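PDB 3EC4: putative Acetyltransferase from the GNAT family, which probably transfers an acyl group, perhaps acetyl from acetyl-CoA as GNAT-family enzymes do, to an acceptor that is not known. Local coordinates for residues Pro11-Gln20 and Glu149-Leu157. Numbering follows the deposited sequence.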
loop_
_atom_site.group_PDB
_atom_site.type_symbol
_atom_site.label_atom_id
_atom_site.label_comp_id
_atom_site.label_asym_id
_atom_site.label_seq_id
_atom_site.Cartn_x
_atom_site.Cartn_y
_atom_site.Cartn_z
ATOM N N PRO A 11 -0.278 -9.026 5.892
ATOM C CA PRO A 11 -0.664 -8.735 4.496
ATOM C C PRO A 11 0.488 -8.887 3.507
ATOM O O PRO A 11 0.275 -9.329 2.387
ATOM C CB PRO A 11 -1.245 -7.303 4.559
ATOM C CG PRO A 11 -0.816 -6.751 5.857
ATOM C CD PRO A 11 -0.370 -7.855 6.763
ATOM N N VAL A 12 1.710 -8.626 3.940
ATOM C CA VAL A 12 2.880 -8.834 3.061
ATOM C C VAL A 12 3.137 -10.321 2.848
ATOM O O VAL A 12 3.305 -10.787 1.711
ATOM C CB VAL A 12 4.165 -8.147 3.652
ATOM C CG1 VAL A 12 5.370 -8.428 2.750
ATOM C CG2 VAL A 12 3.929 -6.666 3.838
ATOM N N TRP A 13 3.240 -11.051 3.960
ATOM C CA TRP A 13 3.471 -12.469 3.925
ATOM C C TRP A 13 2.421 -13.147 3.064
ATOM O O TRP A 13 2.742 -13.889 2.125
ATOM C CB TRP A 13 3.506 -13.031 5.338
ATOM C CG TRP A 13 3.764 -14.527 5.424
ATOM C CD1 TRP A 13 2.839 -15.483 5.683
ATOM C CD2 TRP A 13 5.026 -15.212 5.308
ATOM N NE1 TRP A 13 3.422 -16.713 5.738
ATOM C CE2 TRP A 13 4.764 -16.589 5.495
ATOM C CE3 TRP A 13 6.336 -14.805 5.035
ATOM C CZ2 TRP A 13 5.765 -17.566 5.423
ATOM C CZ3 TRP A 13 7.327 -15.764 4.976
ATOM C CH2 TRP A 13 7.029 -17.144 5.149
ATOM N N ASN A 14 1.167 -12.819 3.345
ATOM C CA ASN A 14 0.082 -13.546 2.733
ATOM C C ASN A 14 -0.119 -13.197 1.253
ATOM O O ASN A 14 -0.400 -14.078 0.450
ATOM C CB ASN A 14 -1.154 -13.357 3.554
ATOM C CG ASN A 14 -1.100 -14.129 4.853
ATOM O OD1 ASN A 14 -0.416 -15.171 4.972
ATOM N ND2 ASN A 14 -1.842 -13.661 5.818
ATOM N N SER A 15 0.086 -11.932 0.907
ATOM C CA SER A 15 -0.026 -11.529 -0.515
ATOM C C SER A 15 1.057 -12.208 -1.343
ATOM O O SER A 15 0.788 -12.718 -2.416
ATOM C CB SER A 15 0.010 -9.994 -0.680
ATOM O OG SER A 15 1.230 -9.428 -0.250
ATOM N N LEU A 16 2.282 -12.211 -0.830
ATOM C CA LEU A 16 3.422 -12.789 -1.553
ATOM C C LEU A 16 3.447 -14.316 -1.602
ATOM O O LEU A 16 4.106 -14.900 -2.465
ATOM C CB LEU A 16 4.740 -12.262 -0.972
ATOM C CG LEU A 16 5.000 -10.769 -1.122
ATOM C CD1 LEU A 16 6.306 -10.390 -0.365
ATOM C CD2 LEU A 16 5.058 -10.410 -2.632
ATOM N N GLY A 17 2.726 -14.962 -0.689
ATOM C CA GLY A 17 2.482 -16.398 -0.766
ATOM C C GLY A 17 1.191 -16.789 -1.452
ATOM O O GLY A 17 1.006 -17.967 -1.789
ATOM N N GLY A 18 0.341 -15.797 -1.707
ATOM C CA GLY A 18 -0.992 -15.980 -2.265
ATOM C C GLY A 18 -1.132 -15.378 -3.635
ATOM O O GLY A 18 -0.314 -15.671 -4.481
ATOM N N PRO A 19 -2.190 -14.550 -3.864
ATOM C CA PRO A 19 -2.438 -13.994 -5.188
ATOM C C PRO A 19 -1.216 -13.352 -5.878
ATOM O O PRO A 19 -1.104 -13.450 -7.077
ATOM C CB PRO A 19 -3.568 -12.970 -4.949
ATOM C CG PRO A 19 -4.238 -13.422 -3.743
ATOM C CD PRO A 19 -3.234 -14.155 -2.892
ATOM N N GLN A 20 -0.293 -12.728 -5.111
ATOM C CA GLN A 20 0.869 -12.067 -5.716
ATOM C C GLN A 20 2.193 -12.835 -5.607
ATOM O O GLN A 20 3.296 -12.259 -5.553
ATOM C CB GLN A 20 0.946 -10.617 -5.157
ATOM C CG GLN A 20 -0.161 -9.791 -5.738
ATOM C CD GLN A 20 -0.497 -8.578 -4.904
ATOM O OE1 GLN A 20 -0.247 -8.565 -3.698
ATOM N NE2 GLN A 20 -1.113 -7.579 -5.516
ATOM N N GLU A 149 -4.416 0.436 -6.572
ATOM C CA GLU A 149 -4.475 -0.846 -5.896
ATOM C C GLU A 149 -3.092 -1.359 -5.573
ATOM O O GLU A 149 -2.160 -1.152 -6.351
ATOM C CB GLU A 149 -5.152 -1.867 -6.789
ATOM C CG GLU A 149 -6.518 -1.430 -7.279
ATOM C CD GLU A 149 -7.135 -2.385 -8.246
ATOM O OE1 GLU A 149 -6.407 -2.965 -9.073
ATOM O OE2 GLU A 149 -8.383 -2.530 -8.210
ATOM N N ARG A 150 -2.972 -2.079 -4.465
ATOM C CA ARG A 150 -1.691 -2.679 -4.104
ATOM C C ARG A 150 -1.816 -4.138 -3.665
ATOM O O ARG A 150 -2.094 -4.994 -4.516
ATOM C CB ARG A 150 -0.957 -1.767 -3.122
ATOM C CG ARG A 150 0.516 -2.012 -2.977
ATOM C CD ARG A 150 1.192 -0.953 -2.138
ATOM N NE ARG A 150 0.806 -0.999 -0.751
ATOM C CZ ARG A 150 1.254 -0.151 0.179
ATOM N NH1 ARG A 150 2.122 0.829 -0.098
ATOM N NH2 ARG A 150 0.825 -0.261 1.403
HETATM N N MSE A 151 -1.592 -4.459 -2.386
HETATM C CA MSE A 151 -1.470 -5.863 -1.975
HETATM C C MSE A 151 -2.801 -6.615 -2.018
HETATM O O MSE A 151 -3.901 -6.039 -1.859
HETATM C CB MSE A 151 -0.861 -5.997 -0.569
HETATM C CG MSE A 151 0.451 -5.329 -0.439
HETATM SE SE MSE A 151 1.309 -5.730 1.244
HETATM C CE MSE A 151 2.086 -3.953 1.535
ATOM N N ARG A 152 -2.691 -7.916 -2.238
ATOM C CA ARG A 152 -3.848 -8.795 -2.281
ATOM C C ARG A 152 -3.560 -10.027 -1.434
ATOM O O ARG A 152 -3.087 -11.012 -1.945
ATOM C CB ARG A 152 -4.156 -9.197 -3.716
ATOM C CG ARG A 152 -4.633 -8.004 -4.555
ATOM C CD ARG A 152 -4.682 -8.320 -6.016
ATOM N NE ARG A 152 -5.088 -7.144 -6.751
ATOM C CZ ARG A 152 -6.337 -6.779 -6.972
ATOM N NH1 ARG A 152 -7.341 -7.569 -6.630
ATOM N NH2 ARG A 152 -6.579 -5.632 -7.609
ATOM N N PRO A 153 -3.806 -9.931 -0.107
ATOM C CA PRO A 153 -3.485 -10.994 0.845
ATOM C C PRO A 153 -4.254 -12.322 0.673
ATOM O O PRO A 153 -3.822 -13.349 1.171
ATOM C CB PRO A 153 -3.758 -10.335 2.201
ATOM C CG PRO A 153 -3.593 -8.841 1.943
ATOM C CD PRO A 153 -4.269 -8.712 0.581
ATOM N N ALA A 154 -5.404 -12.244 0.017
ATOM C CA ALA A 154 -6.199 -13.370 -0.412
ATOM C C ALA A 154 -7.010 -12.957 -1.651
ATOM O O ALA A 154 -7.183 -11.754 -1.913
ATOM C CB ALA A 154 -7.129 -13.852 0.719
ATOM N N PRO A 155 -7.501 -13.936 -2.433
ATOM C CA PRO A 155 -8.231 -13.586 -3.650
ATOM C C PRO A 155 -9.343 -12.547 -3.490
ATOM O O PRO A 155 -9.524 -11.732 -4.392
ATOM C CB PRO A 155 -8.766 -14.935 -4.134
ATOM C CG PRO A 155 -7.699 -15.896 -3.667
ATOM C CD PRO A 155 -7.399 -15.391 -2.273
ATOM N N ASN A 156 -10.053 -12.548 -2.361
ATOM C CA ASN A 156 -11.171 -11.615 -2.150
ATOM C C ASN A 156 -10.805 -10.344 -1.348
ATOM O O ASN A 156 -11.700 -9.652 -0.878
ATOM C CB ASN A 156 -12.274 -12.347 -1.398
ATOM C CG ASN A 156 -11.888 -12.614 0.040
ATOM O OD1 ASN A 156 -10.737 -12.990 0.343
ATOM N ND2 ASN A 156 -12.817 -12.376 0.937
ATOM N N LEU A 157 -9.510 -10.064 -1.170
ATOM C CA LEU A 157 -9.056 -8.852 -0.471
ATOM C C LEU A 157 -8.137 -8.043 -1.382
ATOM O O LEU A 157 -7.313 -8.604 -2.088
ATOM C CB LEU A 157 -8.289 -9.211 0.823
ATOM C CG LEU A 157 -9.137 -9.942 1.871
ATOM C CD1 LEU A 157 -8.263 -10.637 2.922
ATOM C CD2 LEU A 157 -10.079 -8.899 2.476
#
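Gln20, just beyond helix 11-17, reaches across to the loop between strands 142-149 and 157-165 and binds its backbone at two points. Its CB leads toward the loop, and CG lies anti to the carbonyl carbon (chi1 -72°), from where the extended chain carries the amide to Arg150 and Arg152. CD lies 3.5 Å from Arg152 N. OE1 accepts Arg152 N at 2.9 Å, with the donor above the carbonyl plane rather than on a lone pair. NE2 gives a straighter bond to Arg150 O, also 2.9 Å and lying in the Gln20 amide plane. NE2 also rests 3.7 Å from Arg152 CG, where the two side chains cross at nearly a right angle; the guanidinium beyond has Glu149 OE1 in its plane, at its edge, in a salt bridge to NH2, while NH1 forms another with Glu191. Alongside, Pro19 CG presses to 3.2 Å from Arg152 O, the same oxygen that receives a CA-H...O contact from Ser15. The start of the helix packs through apolar groups: Pro11 CB meets Pro153 CG at 3.8 Å, and Val12 CG2 touches the selenium of Met151 at 3.8 Å, with Tyr194 of strand 192-198 touching Pro11, Met151 and Pro153. Joining helix 11-17 and the turn after it to this loop of the central sheet, the contact pairs apolar packing with an amide that accepts through OE1 and donates through one N-H of NE2, which favours this flip and satisfies loop backbone groups on either side of Met151.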